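Local coordinates for protein oligogalacturonate lyase (Yersinia enterocolitica subsp. enterocolitica, PDB 3PE7) that probably cleaves oligogalacturonates by beta-elimination in the cytoplasm, with a manganese ion bound to a seven-bladed beta-propeller, at residues C42-G47 and P90-L95; S134-L139 and V173-G178; Y195-D200 and E243-D248; Y37-C42 and Y127-A132. All blocks are in the same frame, centred on the assembly; numbering follows the deposited sequence.

All four contacts belong to one seven-bladed propeller and all are partly buried. Only contact 2 lies within a single sheet, pairing strands 138-145 and 168-174 through backbone bonds; it is farthest out, its centre about 19 Å from the centre of the chain. Contacts 1 and 3, at intermediate depth, each join loops and turns of two different sheets, yet an arginine-aspartate network carries contact 1 and a tryptophan face contact 3. Contact 4 lies deepest, its centre about 5 Å from the centre of the chain, where tyrosines and a threonine meet beside the manganese site. Its Lys-41 forms a salt bridge with Asp-92 of contact 1, and Lys-138 of contact 2 does so with Asp-200 of contact 3.

Contact 1. Residues C42-G47 and P90-L95; sequences CFTRDG and PDDDAL
Arg-45 carries CG beside its own backbone N (chi1 -70°) and bends at chi3 (-63°), which wraps the chain around the carboxylate of Asp-92 and lets backbone and side chain bind the same oxygen. This is a salt-bridge network between loops of two neighbouring sheets of the beta-propeller: segment 42-47 leads into strand 49-54, and the other segment, 90-95, runs into strand 94-99. Arg-45 N donates to Asp-92 OD2 at 3.2 Å and NE of the same arginine does so at 3.0 Å; the two come from opposite faces of the carboxylate. The NE bond lies close to the guanidinium plane but descends on OD2 from 55° out of the carboxylate plane. Two waters also donate to OD2, one bound to Arg-45 NH2 and the other to Asp-46 N, so the oxygen is thoroughly surrounded by donors. The second oxygen, OD1, pairs with Lys-41, and this added positive charge probably helps keep Asp-92 ionised. Beside it, CB of Thr-44 rests 3.6 Å from Asp-92 CG, while the threonine hydroxyl turns to Lys-49 N. Asp-91 contributes charge alone: Arg-45 NH1 and Asp-91 OD1 are 3.7 Å apart, a long salt bridge with the oxygen well off the guanidinium plane. Over the centre of one guanidinium face sits Asp-91 CA, 3.9 Å above the plane.

Contact 2. Residues S134-L139 and V173-G178; sequences SDCTKL and VDLKTG
Leu-175 and Leu-139 meet at about a right angle, CD2 of Leu-175 resting 3.6 Å from CG of Leu-139. The other branch of Leu-175, CD1, reaches along the opposite segment to Cys-136, where it lies 4.0 Å from SG. Phe-87 and Phe-96 of the preceding sheet close in on this cluster, so the leucines help pack one propeller blade on the next. Around them runs the antiparallel pairing of strands 138-145 and 168-174. Leu-139 and Val-173 form a hydrogen-bonded pair, each N bonded to the other's O; Leu-139 N reaches Val-173 O at 2.8 Å in the carbonyl plane. Lys-138 and Asp-174 make the non-hydrogen-bonded pair on the other face of the sheet. One step on, Leu-175 N donates to Thr-137 O, also at 2.8 Å but from 40° above the carbonyl plane, as the second strand begins to turn away. Asp-174, with CG anti to its N (chi1 -171°), directs OD1 into that turn, where it accepts from the backbone N of both Lys-176 and Thr-177, the former closing an Asx turn. Farthest out, a water donates to Thr-137 O and Asp-174 OD1 and accepts from Lys-176 NZ, whose ammonium group lies 3.6 Å from Thr-137 CG2. The chemistry passes from leucine packing to a water-bridged end, so the aspartate and water probably supply partners where strand bonding stops.

Contact 3. Residues Y195-D200 and E243-D248; sequences YRPYDD and EFWVPD
Trp-245 presents one indole face to the backbone and side chains of Arg-196 and Pro-197. Arg-196 CA stands 3.6 Å from the centroid of the five-membered ring, 18° off its normal, and Pro-197 CD lies 3.9 Å from the same centroid; both are CH-pi contacts over the face. The arginine side chain continues the cover: fully extended from CG to NE, with CG anti to the backbone N (chi1 -179°), it runs across the six-membered ring, its CB 3.6 Å from CZ2 of Trp-245. The guanidinium beyond is turned only 15° from the indole plane. Pro-197 also reaches the backbone that follows the tryptophan, with its CB 3.1 Å from Pro-247 O. Next to it, Tyr-198 brings a ring edge to the same loop, CD2 lying 3.6 Å from Asp-248 O.

The two segments end the innermost strands, 190-196 and 238-245, of two successive propeller blades, and a type II turn from Arg-196 to Asp-199 swings the first chain back toward strand 202-207. That turn sets Asp-199 within range of Arg-196, whose NH2 donates to OD2 of Asp-199 at 3.1 Å in a salt bridge well tilted from the guanidinium plane. Arg-196 NH2 has a second acidic partner in Glu-272, a ligand of the bound calcium ion, and Arg-196 NE donates to the carbonyl of Gly-249. Pro-271, between the calcium ligands Asp-270 and Glu-272, packs against both Arg-196 and Trp-245.

Contact 4. Residues Y37-C42 and Y127-A132; sequences YFYQKC and YGTWVA
Thr-129 OG1 lies between two tyrosines: it is 3.3 Å from Tyr-39 OH, at most a weak hydrogen bond, since the threonine proton may go elsewhere, and 3.3 Å from CE2 of Tyr-37, which it meets at the ring edge and near its plane. The threonine and Tyr-39 approach from opposite directions, the phenol oxygen also resting against Thr-129 CB. With CG wedged between its backbone N and carbonyl carbon (chi1 54°), Tyr-39 sends its ring across toward strand 124-132, where CE2 meets Val-131 CG2 at 3.9 Å, again at the edge. Gln-40 comes in beside them; its chain bends at chi2 (-77°) to bring its end up to Thr-129 and Trp-130. A type I turn from Tyr-37 to Gln-40, closed by Gln-40 N donating to Tyr-37 O at 3.1 Å, sets these three side chains toward the strand. Outside the pair, His-192 meets the Tyr-39 ring edge-to-face. Tyr-37 touches the rings of Phe-84 and His-355 and lies against Gln-350; the histidine and this glutamine are ligands of the manganese ion, which makes Tyr-37 a second-shell neighbour, probably helping to position them. The innermost strand of one blade and a loop of another thus converge beside the metal, consistent with the central site of a propeller, here the manganese site that is probably the lyase's active site.

Contact 1. Residues C42-G47 and P90-L95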
# COMPACT_ATOMS: atom_id res chain seq x y z
N CYS A 42 -7.04 -2.04 -6.25
CA CYS A 42 -8.27 -1.27 -6.03
C CYS A 42 -9.10 -0.96 -7.27
O CYS A 42 -10.26 -0.66 -7.15
CB CYS A 42 -8.00 0.06 -5.28
SG CYS A 42 -6.82 1.17 -6.11
N PHE A 43 -8.49 -1.02 -8.46
CA PHE A 43 -9.23 -0.88 -9.70
C PHE A 43 -9.61 -2.25 -10.23
O PHE A 43 -8.81 -3.16 -10.16
CB PHE A 43 -8.39 -0.19 -10.77
CG PHE A 43 -8.22 1.27 -10.55
CD1 PHE A 43 -9.20 2.18 -10.95
CD2 PHE A 43 -7.04 1.75 -9.96
CE1 PHE A 43 -9.01 3.56 -10.77
CE2 PHE A 43 -6.86 3.11 -9.75
CZ PHE A 43 -7.83 4.02 -10.16
N THR A 44 -10.81 -2.38 -10.78
CA THR A 44 -11.15 -3.61 -11.53
C THR A 44 -10.27 -3.67 -12.79
O THR A 44 -9.71 -2.66 -13.20
CB THR A 44 -12.65 -3.70 -11.88
OG1 THR A 44 -13.10 -2.52 -12.54
CG2 THR A 44 -13.47 -3.90 -10.61
N ARG A 45 -10.15 -4.84 -13.38
CA ARG A 45 -9.21 -5.03 -14.50
C ARG A 45 -9.46 -4.09 -15.68
O ARG A 45 -8.51 -3.63 -16.31
CB ARG A 45 -9.23 -6.48 -14.96
CG ARG A 45 -8.61 -7.43 -13.95
CD ARG A 45 -8.86 -8.90 -14.36
NE ARG A 45 -10.27 -9.24 -14.38
CZ ARG A 45 -10.73 -10.44 -14.72
NH1 ARG A 45 -9.88 -11.40 -15.05
NH2 ARG A 45 -12.04 -10.66 -14.73
N ASP A 46 -10.72 -3.78 -15.95
CA ASP A 46 -11.06 -2.89 -17.07
C ASP A 46 -11.02 -1.40 -16.70
O ASP A 46 -11.36 -0.55 -17.51
CB ASP A 46 -12.39 -3.29 -17.72
CG ASP A 46 -13.61 -2.84 -16.93
OD1 ASP A 46 -13.48 -2.42 -15.75
OD2 ASP A 46 -14.72 -2.91 -17.51
N GLY A 47 -10.62 -1.11 -15.46
CA GLY A 47 -10.43 0.27 -15.01
C GLY A 47 -11.73 1.03 -14.74
O GLY A 47 -11.68 2.23 -14.49
N PRO A 90 -8.37 -11.08 -8.13
CA PRO A 90 -8.02 -10.97 -9.56
C PRO A 90 -9.22 -10.90 -10.50
O PRO A 90 -9.22 -10.10 -11.45
CB PRO A 90 -7.16 -12.22 -9.82
CG PRO A 90 -6.52 -12.53 -8.49
CD PRO A 90 -7.57 -12.10 -7.44
N ASP A 91 -10.25 -11.69 -10.21
CA ASP A 91 -11.43 -11.76 -11.06
C ASP A 91 -12.46 -10.64 -10.84
O ASP A 91 -13.53 -10.64 -11.43
CB ASP A 91 -12.08 -13.16 -10.98
CG ASP A 91 -11.20 -14.25 -11.59
OD1 ASP A 91 -10.36 -13.94 -12.47
OD2 ASP A 91 -11.36 -15.43 -11.19
N ASP A 92 -12.12 -9.67 -9.98
CA ASP A 92 -13.04 -8.54 -9.72
C ASP A 92 -14.35 -8.91 -9.03
O ASP A 92 -15.31 -8.13 -9.04
CB ASP A 92 -13.36 -7.77 -11.02
CG ASP A 92 -12.13 -7.27 -11.72
OD1 ASP A 92 -11.15 -6.89 -11.04
OD2 ASP A 92 -12.12 -7.27 -12.97
N ASP A 93 -14.40 -10.09 -8.41
CA ASP A 93 -15.65 -10.58 -7.87
C ASP A 93 -15.71 -10.58 -6.34
O ASP A 93 -16.75 -10.91 -5.76
CB ASP A 93 -15.98 -11.98 -8.42
CG ASP A 93 -14.90 -13.01 -8.13
OD1 ASP A 93 -15.17 -14.21 -8.36
OD2 ASP A 93 -13.78 -12.67 -7.70
N ALA A 94 -14.60 -10.22 -5.70
CA ALA A 94 -14.53 -10.24 -4.23
C ALA A 94 -13.69 -9.11 -3.66
O ALA A 94 -12.76 -8.62 -4.30
CB ALA A 94 -14.02 -11.58 -3.72
N LEU A 95 -14.03 -8.71 -2.44
CA LEU A 95 -13.18 -7.83 -1.63
C LEU A 95 -12.67 -8.63 -0.43
O LEU A 95 -13.45 -9.32 0.22
CB LEU A 95 -13.96 -6.63 -1.14
CG LEU A 95 -13.46 -5.87 0.10
CD1 LEU A 95 -12.17 -5.10 -0.20
CD2 LEU A 95 -14.57 -4.93 0.57
O HOH W 1 -14.20 -8.91 -14.43
O HOH W 2 -13.03 -5.52 -14.99

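Contact 2. Residues S134-L139 and V173-G178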
# COMPACT_ATOMS: atom_id res chain seq x y z
N SER A 134 -0.59 -14.16 -6.40
CA SER A 134 -1.22 -13.71 -7.64
C SER A 134 -2.50 -14.48 -7.96
O SER A 134 -3.46 -13.90 -8.47
CB SER A 134 -0.23 -13.82 -8.80
OG SER A 134 0.84 -12.91 -8.63
N ASP A 135 -2.50 -15.78 -7.64
CA ASP A 135 -3.66 -16.63 -7.84
C ASP A 135 -4.84 -16.35 -6.89
O ASP A 135 -5.96 -16.82 -7.11
CB ASP A 135 -3.24 -18.11 -7.78
CG ASP A 135 -2.49 -18.55 -9.03
OD1 ASP A 135 -2.65 -17.91 -10.09
OD2 ASP A 135 -1.75 -19.56 -8.95
N CYS A 136 -4.56 -15.59 -5.83
CA CYS A 136 -5.52 -15.27 -4.76
C CYS A 136 -6.07 -16.56 -4.14
O CYS A 136 -7.29 -16.75 -4.03
CB CYS A 136 -6.62 -14.33 -5.25
SG CYS A 136 -7.43 -13.40 -3.92
N THR A 137 -5.14 -17.44 -3.75
CA THR A 137 -5.48 -18.69 -3.06
C THR A 137 -4.83 -18.78 -1.69
O THR A 137 -5.22 -19.64 -0.87
CB THR A 137 -5.07 -19.94 -3.90
OG1 THR A 137 -3.65 -19.92 -4.16
CG2 THR A 137 -5.86 -20.02 -5.19
N LYS A 138 -3.86 -17.89 -1.43
CA LYS A 138 -3.09 -17.86 -0.18
C LYS A 138 -2.81 -16.41 0.24
O LYS A 138 -2.77 -15.53 -0.62
CB LYS A 138 -1.75 -18.58 -0.32
CG LYS A 138 -1.87 -20.12 -0.46
CD LYS A 138 -0.53 -20.75 -0.77
CE LYS A 138 -0.19 -20.57 -2.23
NZ LYS A 138 1.02 -21.36 -2.65
N LEU A 139 -2.63 -16.18 1.54
CA LEU A 139 -2.25 -14.87 2.08
C LEU A 139 -1.02 -15.01 2.96
O LEU A 139 -0.83 -16.05 3.60
CB LEU A 139 -3.35 -14.32 2.98
CG LEU A 139 -4.75 -13.99 2.48
CD1 LEU A 139 -5.54 -13.51 3.69
CD2 LEU A 139 -4.73 -12.93 1.40
N VAL A 173 -1.79 -18.26 5.05
CA VAL A 173 -3.18 -18.69 5.20
C VAL A 173 -3.71 -19.19 3.86
O VAL A 173 -3.54 -18.53 2.83
CB VAL A 173 -4.08 -17.53 5.74
CG1 VAL A 173 -5.57 -17.91 5.69
CG2 VAL A 173 -3.69 -17.15 7.17
N ASP A 174 -4.33 -20.37 3.89
CA ASP A 174 -5.02 -20.93 2.74
C ASP A 174 -6.43 -20.38 2.65
O ASP A 174 -7.24 -20.55 3.58
CB ASP A 174 -5.04 -22.46 2.86
CG ASP A 174 -5.54 -23.15 1.60
OD1 ASP A 174 -6.66 -22.84 1.13
OD2 ASP A 174 -4.80 -24.03 1.11
N LEU A 175 -6.74 -19.70 1.54
CA LEU A 175 -8.03 -19.05 1.38
C LEU A 175 -9.22 -19.99 1.17
O LEU A 175 -10.38 -19.61 1.45
CB LEU A 175 -7.99 -17.99 0.27
CG LEU A 175 -7.23 -16.68 0.52
CD1 LEU A 175 -7.26 -15.83 -0.73
CD2 LEU A 175 -7.77 -15.88 1.73
N LYS A 176 -8.96 -21.20 0.68
CA LYS A 176 -10.02 -22.18 0.46
C LYS A 176 -10.35 -22.97 1.73
O LYS A 176 -11.52 -23.20 2.05
CB LYS A 176 -9.65 -23.16 -0.67
CG LYS A 176 -10.11 -22.72 -2.07
CD LYS A 176 -8.95 -22.31 -2.97
CE LYS A 176 -8.27 -23.52 -3.62
NZ LYS A 176 -6.83 -23.24 -3.92
N THR A 177 -9.31 -23.36 2.46
CA THR A 177 -9.48 -24.23 3.63
C THR A 177 -9.51 -23.43 4.93
O THR A 177 -10.18 -23.81 5.90
CB THR A 177 -8.36 -25.28 3.72
OG1 THR A 177 -7.11 -24.63 3.96
CG2 THR A 177 -8.27 -26.08 2.43
N GLY A 178 -8.79 -22.31 4.96
CA GLY A 178 -8.70 -21.51 6.16
C GLY A 178 -7.59 -22.01 7.07
O GLY A 178 -7.41 -21.48 8.17
O HOH W 3 -6.04 -22.10 -1.43

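Contact 3. Residues Y195-D200 and E243-D248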
# COMPACT_ATOMS: atom_id res chain seq x y z
N TYR A 195 4.04 -11.71 -0.99
CA TYR A 195 4.29 -12.76 -2.02
C TYR A 195 4.89 -12.11 -3.27
O TYR A 195 4.42 -11.06 -3.70
CB TYR A 195 2.98 -13.45 -2.42
CG TYR A 195 2.68 -14.74 -1.69
CD1 TYR A 195 1.55 -14.86 -0.87
CD2 TYR A 195 3.49 -15.86 -1.86
CE1 TYR A 195 1.26 -16.06 -0.21
CE2 TYR A 195 3.23 -17.04 -1.22
CZ TYR A 195 2.11 -17.15 -0.40
OH TYR A 195 1.85 -18.34 0.22
N ARG A 196 5.91 -12.74 -3.86
CA ARG A 196 6.38 -12.31 -5.18
C ARG A 196 5.28 -12.62 -6.20
O ARG A 196 4.83 -13.76 -6.28
CB ARG A 196 7.65 -13.07 -5.57
CG ARG A 196 8.20 -12.65 -6.95
CD ARG A 196 9.54 -13.35 -7.23
NE ARG A 196 10.11 -12.95 -8.53
CZ ARG A 196 11.09 -13.62 -9.13
NH1 ARG A 196 11.59 -13.19 -10.28
NH2 ARG A 196 11.57 -14.74 -8.58
N PRO A 197 4.84 -11.60 -6.98
CA PRO A 197 3.86 -11.91 -8.01
C PRO A 197 4.33 -13.05 -8.93
O PRO A 197 5.48 -13.04 -9.37
CB PRO A 197 3.75 -10.59 -8.79
CG PRO A 197 4.05 -9.53 -7.79
CD PRO A 197 5.13 -10.16 -6.91
N TYR A 198 3.44 -14.01 -9.17
CA TYR A 198 3.68 -15.17 -10.07
C TYR A 198 4.77 -16.12 -9.62
O TYR A 198 5.23 -16.98 -10.40
CB TYR A 198 3.90 -14.69 -11.53
CG TYR A 198 2.86 -13.66 -11.93
CD1 TYR A 198 1.54 -14.04 -12.18
CD2 TYR A 198 3.17 -12.31 -11.98
CE1 TYR A 198 0.58 -13.10 -12.50
CE2 TYR A 198 2.22 -11.36 -12.29
CZ TYR A 198 0.94 -11.75 -12.55
OH TYR A 198 -0.01 -10.80 -12.88
N ASP A 199 5.19 -15.99 -8.36
CA ASP A 199 6.18 -16.91 -7.77
C ASP A 199 5.87 -17.14 -6.28
O ASP A 199 6.45 -16.49 -5.41
CB ASP A 199 7.60 -16.39 -7.97
CG ASP A 199 8.67 -17.26 -7.32
OD1 ASP A 199 8.42 -18.48 -7.13
OD2 ASP A 199 9.77 -16.74 -7.03
N ASP A 200 4.94 -18.04 -6.01
CA ASP A 200 4.59 -18.38 -4.62
C ASP A 200 5.75 -18.90 -3.78
O ASP A 200 5.67 -18.88 -2.56
CB ASP A 200 3.45 -19.39 -4.57
CG ASP A 200 2.16 -18.85 -5.12
OD1 ASP A 200 1.16 -19.57 -5.00
OD2 ASP A 200 2.12 -17.72 -5.67
N GLU A 243 10.32 -0.59 0.02
CA GLU A 243 10.43 -1.76 -0.86
C GLU A 243 9.05 -2.21 -1.36
O GLU A 243 8.04 -2.14 -0.65
CB GLU A 243 11.20 -2.92 -0.19
CG GLU A 243 10.41 -3.72 0.87
CD GLU A 243 10.34 -3.02 2.22
OE1 GLU A 243 11.05 -1.99 2.43
OE2 GLU A 243 9.56 -3.50 3.09
N PHE A 244 9.02 -2.64 -2.62
CA PHE A 244 7.82 -3.21 -3.21
C PHE A 244 8.21 -4.12 -4.37
O PHE A 244 9.30 -3.98 -4.94
CB PHE A 244 6.81 -2.14 -3.67
CG PHE A 244 7.27 -1.31 -4.84
CD1 PHE A 244 6.82 -1.59 -6.14
CD2 PHE A 244 8.15 -0.24 -4.66
CE1 PHE A 244 7.24 -0.81 -7.23
CE2 PHE A 244 8.57 0.55 -5.72
CZ PHE A 244 8.11 0.27 -7.02
N TRP A 245 7.34 -5.07 -4.69
CA TRP A 245 7.49 -5.88 -5.89
C TRP A 245 6.97 -5.11 -7.10
O TRP A 245 5.84 -4.60 -7.08
CB TRP A 245 6.67 -7.18 -5.79
CG TRP A 245 7.25 -8.24 -4.86
CD1 TRP A 245 6.68 -8.70 -3.68
CD2 TRP A 245 8.47 -8.95 -5.02
NE1 TRP A 245 7.49 -9.67 -3.12
CE2 TRP A 245 8.60 -9.82 -3.91
CE3 TRP A 245 9.48 -8.94 -6.00
CZ2 TRP A 245 9.69 -10.69 -3.77
CZ3 TRP A 245 10.57 -9.80 -5.86
CH2 TRP A 245 10.67 -10.66 -4.74
N VAL A 246 7.76 -5.06 -8.17
CA VAL A 246 7.16 -4.70 -9.48
C VAL A 246 6.02 -5.70 -9.69
O VAL A 246 6.19 -6.89 -9.42
CB VAL A 246 8.19 -4.80 -10.63
CG1 VAL A 246 7.58 -4.26 -11.94
CG2 VAL A 246 9.44 -4.01 -10.29
N PRO A 247 4.84 -5.23 -10.14
CA PRO A 247 3.66 -6.12 -10.19
C PRO A 247 3.81 -7.33 -11.09
O PRO A 247 3.12 -8.32 -10.87
CB PRO A 247 2.53 -5.21 -10.67
CG PRO A 247 2.93 -3.83 -10.17
CD PRO A 247 4.47 -3.81 -10.28
N ASP A 248 4.71 -7.27 -12.07
CA ASP A 248 4.99 -8.47 -12.89
C ASP A 248 5.93 -9.46 -12.20
O ASP A 248 6.17 -10.55 -12.73
CB ASP A 248 5.49 -8.09 -14.30
CG ASP A 248 6.89 -7.45 -14.30
OD1 ASP A 248 7.54 -7.30 -13.23
OD2 ASP A 248 7.34 -7.11 -15.42

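Contact 4. Residues Y37-C42 and Y127-A132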
# COMPACT_ATOMS: atom_id res chain seq x y z
N TYR A 37 -4.06 1.11 0.40
CA TYR A 37 -2.61 1.06 0.25
C TYR A 37 -2.24 0.81 -1.23
O TYR A 37 -2.91 0.03 -1.93
CB TYR A 37 -1.99 0.01 1.17
CG TYR A 37 -1.96 0.41 2.63
CD1 TYR A 37 -1.72 1.73 3.03
CD2 TYR A 37 -2.09 -0.56 3.63
CE1 TYR A 37 -1.66 2.07 4.40
CE2 TYR A 37 -2.03 -0.23 4.98
CZ TYR A 37 -1.81 1.07 5.36
OH TYR A 37 -1.76 1.38 6.70
N PHE A 38 -1.19 1.48 -1.68
CA PHE A 38 -0.87 1.57 -3.11
C PHE A 38 -0.51 0.25 -3.78
O PHE A 38 -0.62 0.13 -5.01
CB PHE A 38 0.26 2.59 -3.36
CG PHE A 38 1.53 2.27 -2.62
CD1 PHE A 38 2.49 1.43 -3.18
CD2 PHE A 38 1.75 2.81 -1.35
CE1 PHE A 38 3.66 1.12 -2.48
CE2 PHE A 38 2.91 2.50 -0.65
CZ PHE A 38 3.86 1.66 -1.21
N TYR A 39 -0.05 -0.72 -2.99
CA TYR A 39 0.37 -2.02 -3.55
C TYR A 39 -0.79 -3.04 -3.63
O TYR A 39 -0.61 -4.14 -4.21
CB TYR A 39 1.57 -2.59 -2.77
CG TYR A 39 1.34 -2.68 -1.28
CD1 TYR A 39 1.62 -1.59 -0.43
CD2 TYR A 39 0.83 -3.85 -0.70
CE1 TYR A 39 1.41 -1.67 0.95
CE2 TYR A 39 0.61 -3.94 0.66
CZ TYR A 39 0.88 -2.85 1.48
OH TYR A 39 0.67 -2.95 2.83
N GLN A 40 -1.95 -2.67 -3.08
CA GLN A 40 -3.15 -3.54 -3.05
C GLN A 40 -4.10 -3.18 -4.20
O GLN A 40 -4.38 -1.99 -4.45
CB GLN A 40 -3.91 -3.44 -1.71
CG GLN A 40 -3.10 -3.88 -0.44
CD GLN A 40 -2.98 -5.40 -0.30
OE1 GLN A 40 -3.41 -5.97 0.71
NE2 GLN A 40 -2.38 -6.05 -1.30
N LYS A 41 -4.62 -4.20 -4.89
CA LYS A 41 -5.52 -3.94 -6.02
C LYS A 41 -6.79 -3.20 -5.62
O LYS A 41 -7.53 -3.66 -4.73
CB LYS A 41 -5.90 -5.26 -6.74
CG LYS A 41 -6.88 -5.05 -7.89
CD LYS A 41 -7.20 -6.39 -8.57
CE LYS A 41 -8.38 -6.22 -9.52
NZ LYS A 41 -8.72 -7.53 -10.20
N CYS A 42 -7.04 -2.04 -6.25
CA CYS A 42 -8.27 -1.27 -6.03
C CYS A 42 -9.10 -0.96 -7.27
O CYS A 42 -10.26 -0.66 -7.15
CB CYS A 42 -8.00 0.06 -5.28
SG CYS A 42 -6.82 1.17 -6.11
N TYR A 127 -0.69 -7.93 12.77
CA TYR A 127 0.10 -6.73 12.54
C TYR A 127 0.25 -6.45 11.05
O TYR A 127 0.66 -7.31 10.28
CB TYR A 127 1.48 -6.80 13.20
CG TYR A 127 2.36 -5.63 12.80
CD1 TYR A 127 3.34 -5.77 11.82
CD2 TYR A 127 2.16 -4.37 13.37
CE1 TYR A 127 4.13 -4.68 11.42
CE2 TYR A 127 2.94 -3.28 12.98
CZ TYR A 127 3.92 -3.44 12.01
OH TYR A 127 4.68 -2.38 11.62
N GLY A 128 -0.08 -5.23 10.65
CA GLY A 128 0.05 -4.81 9.25
C GLY A 128 -0.96 -5.43 8.30
O GLY A 128 -2.06 -5.84 8.70
N THR A 129 -0.57 -5.52 7.03
CA THR A 129 -1.49 -5.84 5.94
C THR A 129 -1.29 -7.29 5.47
O THR A 129 -0.17 -7.73 5.30
CB THR A 129 -1.27 -4.86 4.77
OG1 THR A 129 -1.45 -3.51 5.24
CG2 THR A 129 -2.26 -5.12 3.65
N TRP A 130 -2.39 -8.01 5.28
CA TRP A 130 -2.34 -9.36 4.69
C TRP A 130 -2.27 -9.21 3.17
O TRP A 130 -3.04 -8.43 2.59
CB TRP A 130 -3.58 -10.15 5.09
CG TRP A 130 -3.61 -10.44 6.54
CD1 TRP A 130 -4.06 -9.62 7.53
CD2 TRP A 130 -3.15 -11.64 7.18
NE1 TRP A 130 -3.91 -10.23 8.77
CE2 TRP A 130 -3.35 -11.48 8.58
CE3 TRP A 130 -2.58 -12.83 6.72
CZ2 TRP A 130 -3.01 -12.47 9.51
CZ3 TRP A 130 -2.23 -13.82 7.65
CH2 TRP A 130 -2.46 -13.63 9.03
N VAL A 131 -1.37 -9.96 2.53
CA VAL A 131 -1.15 -9.79 1.07
C VAL A 131 -1.32 -11.13 0.38
O VAL A 131 -0.78 -12.14 0.82
CB VAL A 131 0.27 -9.22 0.78
CG1 VAL A 131 0.62 -9.30 -0.72
CG2 VAL A 131 0.37 -7.79 1.28
N ALA A 132 -2.09 -11.14 -0.72
CA ALA A 132 -2.37 -12.40 -1.42
C ALA A 132 -1.29 -12.74 -2.44
O ALA A 132 -0.55 -11.88 -2.90
CB ALA A 132 -3.73 -12.33 -2.10